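Local coordinates for activated BY transcription factor SSRB (Salmonella enterica, PDB 2WNW), which belongs to glycosyl hydrolase family 30, pairing a TIM-barrel domain with a beta-sandwich domain, and is named for its activation by the transcription factor SsrB, at residues Thr84-Ile90 against Lys138-Trp144; Lys201-Ser205 against His343-Leu347. One frame throughout, in Å; residues are numbered along the deposited sequence.

Contact 1: residues Thr84-Ile90 against Lys138-Trp144; sequences TLARMPI and KLMASPW
Arg87 reaches Ser142 and Trp144 through a side chain stretched from the start: CG is anti to the backbone N (chi1 180°), and the chain stays extended as far as NE. NE donates to Ser142 OG at 3.0 Å, with the hydroxyl tilted out of the guanidinium plane. The six-membered part of the Trp144 indole lies over one face of the guanidinium, and CH2 comes within 3.4 Å of Arg87 NH1. The two planes are 38° apart, so this is no flat stack. Pro89 CB packs on the same end of the indole. Arg87 is buried, but Asp239 and Glu294 form salt bridges with its terminal nitrogens, and Asn195 accepts a hydrogen bond from NH2. Ser142 OG also bonds to Ser192.

The strands 85-90 and 138-143 are parallel neighbours in the eight-stranded barrel of a TIM-barrel domain. Their backbones bond in a ladder from Thr84 O to Ile90 N. Met88 N to Met140 O is the shortest rung at 2.8 Å, and Ala86 N to Lys138 O is a weak one. A water donates to both Ala86 O and Lys138 O. Leu85, Arg87, Lys138, Met140 and Ser142 point into the barrel. Ala86, Met88, Ile90, Leu139 and Ala141 face the outer layer, where Tyr177 of helix 167-183 covers Met88, Ile90 and Ala141. On this side Ala86 CB meets Leu139 CD2 at 3.5 Å, and Ile90 CG1 meets Ala141 CB at 3.7 Å.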
loop_
_atom_site.group_PDB
_atom_site.type_symbol
_atom_site.label_atom_id
_atom_site.label_comp_id
_atom_site.label_asym_id
_atom_site.label_seq_id
_atom_site.Cartn_x
_atom_site.Cartn_y
_atom_site.Cartn_z
ATOM N N THR A 84 -9.134 -25.074 -0.434
ATOM C CA THR A 84 -8.941 -25.422 -1.834
ATOM C C THR A 84 -7.478 -25.574 -2.242
ATOM O O THR A 84 -7.182 -25.955 -3.376
ATOM C CB THR A 84 -9.613 -24.374 -2.736
ATOM O OG1 THR A 84 -9.129 -23.066 -2.395
ATOM C CG2 THR A 84 -11.117 -24.403 -2.541
ATOM N N LEU A 85 -6.571 -25.266 -1.323
ATOM C CA LEU A 85 -5.137 -25.390 -1.577
ATOM C C LEU A 85 -4.482 -26.149 -0.430
ATOM O O LEU A 85 -5.057 -26.284 0.650
ATOM C CB LEU A 85 -4.468 -24.014 -1.662
ATOM C CG LEU A 85 -4.860 -22.999 -2.733
ATOM C CD1 LEU A 85 -4.001 -21.746 -2.563
ATOM C CD2 LEU A 85 -4.656 -23.596 -4.118
ATOM N N ALA A 86 -3.265 -26.624 -0.668
ATOM C CA ALA A 86 -2.508 -27.320 0.360
ATOM C C ALA A 86 -1.053 -27.430 -0.067
ATOM O O ALA A 86 -0.733 -27.368 -1.256
ATOM C CB ALA A 86 -3.087 -28.712 0.608
ATOM N N ARG A 87 -0.174 -27.573 0.916
ATOM C CA ARG A 87 1.250 -27.738 0.653
ATOM C C ARG A 87 1.679 -28.922 1.503
ATOM O O ARG A 87 1.159 -29.126 2.602
ATOM C CB ARG A 87 2.027 -26.476 1.046
ATOM C CG ARG A 87 3.544 -26.550 0.818
ATOM C CD ARG A 87 4.128 -25.145 0.644
ATOM N NE ARG A 87 5.591 -25.108 0.537
ATOM C CZ ARG A 87 6.418 -24.886 1.559
ATOM N NH1 ARG A 87 5.942 -24.686 2.784
ATOM N NH2 ARG A 87 7.727 -24.830 1.354
ATOM N N MET A 88 2.603 -29.714 0.980
ATOM C CA MET A 88 3.099 -30.883 1.696
ATOM C C MET A 88 4.575 -31.074 1.375
ATOM O O MET A 88 5.055 -30.632 0.333
ATOM C CB MET A 88 2.286 -32.119 1.309
ATOM C CG MET A 88 2.149 -32.332 -0.189
ATOM S SD MET A 88 0.754 -33.413 -0.535
ATOM C CE MET A 88 0.901 -33.614 -2.314
ATOM N N PRO A 89 5.315 -31.732 2.276
ATOM C CA PRO A 89 6.742 -31.965 2.084
ATOM C C PRO A 89 7.141 -33.214 1.308
ATOM O O PRO A 89 6.511 -34.269 1.429
ATOM C CB PRO A 89 7.261 -32.011 3.515
ATOM C CG PRO A 89 6.160 -32.756 4.209
ATOM C CD PRO A 89 4.907 -32.093 3.650
ATOM N N ILE A 90 8.190 -33.064 0.504
ATOM C CA ILE A 90 8.770 -34.160 -0.263
ATOM C C ILE A 90 9.922 -34.551 0.666
ATOM O O ILE A 90 10.930 -33.846 0.755
ATOM C CB ILE A 90 9.297 -33.666 -1.636
ATOM C CG1 ILE A 90 8.124 -33.152 -2.477
ATOM C CG2 ILE A 90 10.036 -34.795 -2.359
ATOM C CD1 ILE A 90 8.522 -32.566 -3.833
ATOM N N LYS A 138 -6.117 -28.152 -4.939
ATOM C CA LYS A 138 -4.899 -27.976 -5.721
ATOM C C LYS A 138 -3.757 -28.198 -4.727
ATOM O O LYS A 138 -3.579 -27.414 -3.791
ATOM C CB LYS A 138 -4.837 -26.559 -6.296
ATOM C CG LYS A 138 -3.578 -26.263 -7.095
ATOM C CD LYS A 138 -3.511 -24.798 -7.506
ATOM C CE LYS A 138 -2.219 -24.500 -8.255
ATOM N NZ LYS A 138 -2.070 -23.058 -8.596
ATOM N N LEU A 139 -2.988 -29.264 -4.932
ATOM C CA LEU A 139 -1.901 -29.603 -4.023
ATOM C C LEU A 139 -0.509 -29.207 -4.509
ATOM O O LEU A 139 -0.167 -29.378 -5.683
ATOM C CB LEU A 139 -1.934 -31.108 -3.727
ATOM C CG LEU A 139 -3.296 -31.670 -3.295
ATOM C CD1 LEU A 139 -3.210 -33.182 -3.131
ATOM C CD2 LEU A 139 -3.734 -31.019 -1.994
ATOM N N MET A 140 0.288 -28.686 -3.583
ATOM C CA MET A 140 1.651 -28.259 -3.868
ATOM C C MET A 140 2.630 -29.058 -3.010
ATOM O O MET A 140 2.384 -29.279 -1.826
ATOM C CB MET A 140 1.797 -26.770 -3.559
ATOM C CG MET A 140 3.190 -26.203 -3.789
ATOM S SD MET A 140 3.222 -24.442 -3.397
ATOM C CE MET A 140 4.930 -24.022 -3.716
ATOM N N ALA A 141 3.733 -29.494 -3.608
ATOM C CA ALA A 141 4.737 -30.260 -2.875
ATOM C C ALA A 141 6.064 -29.516 -2.928
ATOM O O ALA A 141 6.440 -28.980 -3.973
ATOM C CB ALA A 141 4.885 -31.658 -3.478
ATOM N N SER A 142 6.760 -29.476 -1.792
ATOM C CA SER A 142 8.046 -28.793 -1.676
ATOM C C SER A 142 9.011 -29.619 -0.834
ATOM O O SER A 142 8.612 -30.223 0.159
ATOM C CB SER A 142 7.883 -27.431 -0.984
ATOM O OG SER A 142 6.948 -26.600 -1.646
ATOM N N PRO A 143 10.298 -29.648 -1.218
ATOM C CA PRO A 143 11.284 -30.412 -0.452
ATOM C C PRO A 143 11.987 -29.505 0.556
ATOM O O PRO A 143 12.159 -28.314 0.311
ATOM C CB PRO A 143 12.280 -30.894 -1.515
ATOM C CG PRO A 143 11.702 -30.446 -2.851
ATOM C CD PRO A 143 10.845 -29.263 -2.527
ATOM N N TRP A 144 12.377 -30.073 1.690
ATOM C CA TRP A 144 13.119 -29.334 2.694
ATOM C C TRP A 144 14.576 -29.784 2.530
ATOM O O TRP A 144 15.511 -29.042 2.830
ATOM C CB TRP A 144 12.604 -29.665 4.098
ATOM C CG TRP A 144 11.610 -28.663 4.653
ATOM C CD1 TRP A 144 11.791 -27.855 5.740
ATOM C CD2 TRP A 144 10.281 -28.395 4.174
ATOM N NE1 TRP A 144 10.661 -27.105 5.971
ATOM C CE2 TRP A 144 9.720 -27.416 5.027
ATOM C CE3 TRP A 144 9.511 -28.886 3.111
ATOM C CZ2 TRP A 144 8.420 -26.916 4.850
ATOM C CZ3 TRP A 144 8.214 -28.388 2.934
ATOM C CH2 TRP A 144 7.685 -27.413 3.803
HETATM O O HOH W 1 -1.501 -25.489 -3.379
HETATM O O HOH W 2 12.383 -32.665 2.662
#

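Contact 2: residues Lys201-Ser205 against His343-Leu347; sequences KTWDS and HQGNL
Two polar links join Asp204 to His343 and Thr202 to Gln344. His343 NE2 donates to Asp204 OD2 at 2.8 Å, and the bond is nearly straight (169°). The oxygen lies in the imidazole plane and is approached on its syn side. The carboxylate and the ring are almost perpendicular. The other carboxylate oxygen, OD1, bonds to the hydroxyl of Ser92. The second link is weak: Gln344 NE2 donates to Thr202 OG1 at 3.1 Å along a bent path. A bend at chi2 (-58°) turns the Gln344 amide back toward the threonine.

The remaining contacts are packing around Trp203. Gln344 CG touches Trp203 CB at 3.6 Å, while Gln344 CB sits at the edge of the indole. Asn346 meets the far end of the benzene ring. Its CB is 3.6 Å from Trp203 CZ3, and its ND2 is 3.5 Å from Trp203 CH2. The amide and indole planes are only 13° apart. Asn346 ND2 is hydrogen-bonded to Asp94, which would help to hold the amide beside the ring. Lys201 CB lies over one indole face, from within the same loop.

Within 201-205, Ser205 OG accepts from Lys201 N and donates to Trp203 O, closing the loop on itself. Gly159 N bonds to the same hydroxyl and ties the loop to its surroundings. The two segments are barrel-domain loops, one following strand 190-192 and the other strand 332-336. The chemistry implies a junction with one firm polar bond: the buried carboxylate holds the imidazole with NE2 protonated and fixes the ring's rotation.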
loop_
_atom_site.group_PDB
_atom_site.type_symbol
_atom_site.label_atom_id
_atom_site.label_comp_id
_atom_site.label_asym_id
_atom_site.label_seq_id
_atom_site.Cartn_x
_atom_site.Cartn_y
_atom_site.Cartn_z
ATOM N N LYS A 201 19.210 -24.380 8.405
ATOM C CA LYS A 201 18.403 -24.617 9.601
ATOM C C LYS A 201 18.989 -25.808 10.354
ATOM O O LYS A 201 19.686 -26.624 9.760
ATOM C CB LYS A 201 16.957 -24.936 9.211
ATOM C CG LYS A 201 16.240 -23.825 8.457
ATOM C CD LYS A 201 16.025 -22.612 9.346
ATOM C CE LYS A 201 15.219 -21.545 8.632
ATOM N NZ LYS A 201 15.057 -20.331 9.480
ATOM N N THR A 202 18.715 -25.910 11.654
ATOM C CA THR A 202 19.210 -27.041 12.432
ATOM C C THR A 202 18.409 -28.274 12.024
ATOM O O THR A 202 18.758 -29.406 12.369
ATOM C CB THR A 202 19.042 -26.818 13.951
ATOM O OG1 THR A 202 17.670 -26.538 14.244
ATOM C CG2 THR A 202 19.912 -25.661 14.423
ATOM N N TRP A 203 17.319 -28.042 11.298
ATOM C CA TRP A 203 16.478 -29.127 10.806
ATOM C C TRP A 203 16.670 -29.262 9.294
ATOM O O TRP A 203 17.587 -28.671 8.734
ATOM C CB TRP A 203 15.008 -28.872 11.152
ATOM C CG TRP A 203 14.474 -27.535 10.720
ATOM C CD1 TRP A 203 14.129 -27.153 9.454
ATOM C CD2 TRP A 203 14.189 -26.413 11.567
ATOM N NE1 TRP A 203 13.644 -25.865 9.462
ATOM C CE2 TRP A 203 13.671 -25.387 10.746
ATOM C CE3 TRP A 203 14.323 -26.177 12.943
ATOM C CZ2 TRP A 203 13.283 -24.139 11.256
ATOM C CZ3 TRP A 203 13.938 -24.938 13.451
ATOM C CH2 TRP A 203 13.424 -23.935 12.606
ATOM N N ASP A 204 15.810 -30.036 8.642
ATOM C CA ASP A 204 15.909 -30.271 7.199
ATOM C C ASP A 204 16.020 -28.984 6.389
ATOM O O ASP A 204 15.130 -28.137 6.425
ATOM C CB ASP A 204 14.699 -31.073 6.733
ATOM C CG ASP A 204 14.474 -32.311 7.574
ATOM O OD1 ASP A 204 14.832 -33.418 7.120
ATOM O OD2 ASP A 204 13.953 -32.165 8.703
ATOM N N SER A 205 17.116 -28.852 5.651
ATOM C CA SER A 205 17.358 -27.668 4.837
ATOM C C SER A 205 18.411 -27.962 3.770
ATOM O O SER A 205 19.175 -28.915 3.888
ATOM C CB SER A 205 17.812 -26.509 5.732
ATOM O OG SER A 205 18.869 -26.909 6.592
ATOM N N HIS A 343 10.790 -32.689 15.202
ATOM C CA HIS A 343 12.032 -33.360 15.572
ATOM C C HIS A 343 13.204 -32.473 15.986
ATOM O O HIS A 343 14.267 -32.980 16.337
ATOM C CB HIS A 343 12.439 -34.367 14.478
ATOM C CG HIS A 343 13.121 -33.765 13.289
ATOM N ND1 HIS A 343 14.456 -33.420 13.291
ATOM C CD2 HIS A 343 12.667 -33.501 12.040
ATOM C CE1 HIS A 343 14.795 -32.974 12.094
ATOM N NE2 HIS A 343 13.727 -33.014 11.316
ATOM N N GLN A 344 13.010 -31.158 15.964
ATOM C CA GLN A 344 14.051 -30.232 16.401
ATOM C C GLN A 344 13.538 -29.334 17.525
ATOM O O GLN A 344 14.187 -28.361 17.901
ATOM C CB GLN A 344 14.555 -29.372 15.242
ATOM C CG GLN A 344 15.746 -29.967 14.514
ATOM C CD GLN A 344 16.927 -30.207 15.436
ATOM O OE1 GLN A 344 17.312 -31.350 15.687
ATOM N NE2 GLN A 344 17.505 -29.126 15.953
ATOM N N GLY A 345 12.369 -29.673 18.059
ATOM C CA GLY A 345 11.790 -28.897 19.144
ATOM C C GLY A 345 11.253 -27.533 18.742
ATOM O O GLY A 345 10.995 -26.688 19.601
ATOM N N ASN A 346 11.083 -27.315 17.442
ATOM C CA ASN A 346 10.570 -26.044 16.939
ATOM C C ASN A 346 9.042 -26.041 16.989
ATOM O O ASN A 346 8.376 -26.016 15.950
ATOM C CB ASN A 346 11.057 -25.822 15.503
ATOM C CG ASN A 346 10.553 -24.524 14.911
ATOM O OD1 ASN A 346 10.565 -23.488 15.573
ATOM N ND2 ASN A 346 10.114 -24.568 13.654
ATOM N N LEU A 347 8.496 -26.067 18.204
ATOM C CA LEU A 347 7.048 -26.092 18.416
ATOM C C LEU A 347 6.370 -24.805 17.946
ATOM O O LEU A 347 6.876 -23.707 18.175
ATOM C CB LEU A 347 6.750 -26.324 19.901
ATOM C CG LEU A 347 7.419 -27.555 20.530
ATOM C CD1 LEU A 347 7.125 -27.598 22.024
ATOM C CD2 LEU A 347 6.918 -28.820 19.848
#

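In the fold
Both segments of contact 1 precede those of contact 2 along the chain. All four belong to the TIM-barrel domain. Contact 1 joins two adjacent strands of the barrel wall, 85-90 and 138-143. Contact 2 joins two loops, one between strand 190-192 and helix 210-227, the other between strands 332-336 and 352-355. Their centres are about 18 Å apart; contact 1 lies about 9 Å from the centre of the chain and contact 2 about 20 Å. They meet where Trp144 CD1 packs on Asp204 O at 3.4 Å. Trp144, just past strand 138-143, thus links the barrel wall to the loops beyond the C-terminal strand ends, the end that carries the active site in TIM-barrel enzymes.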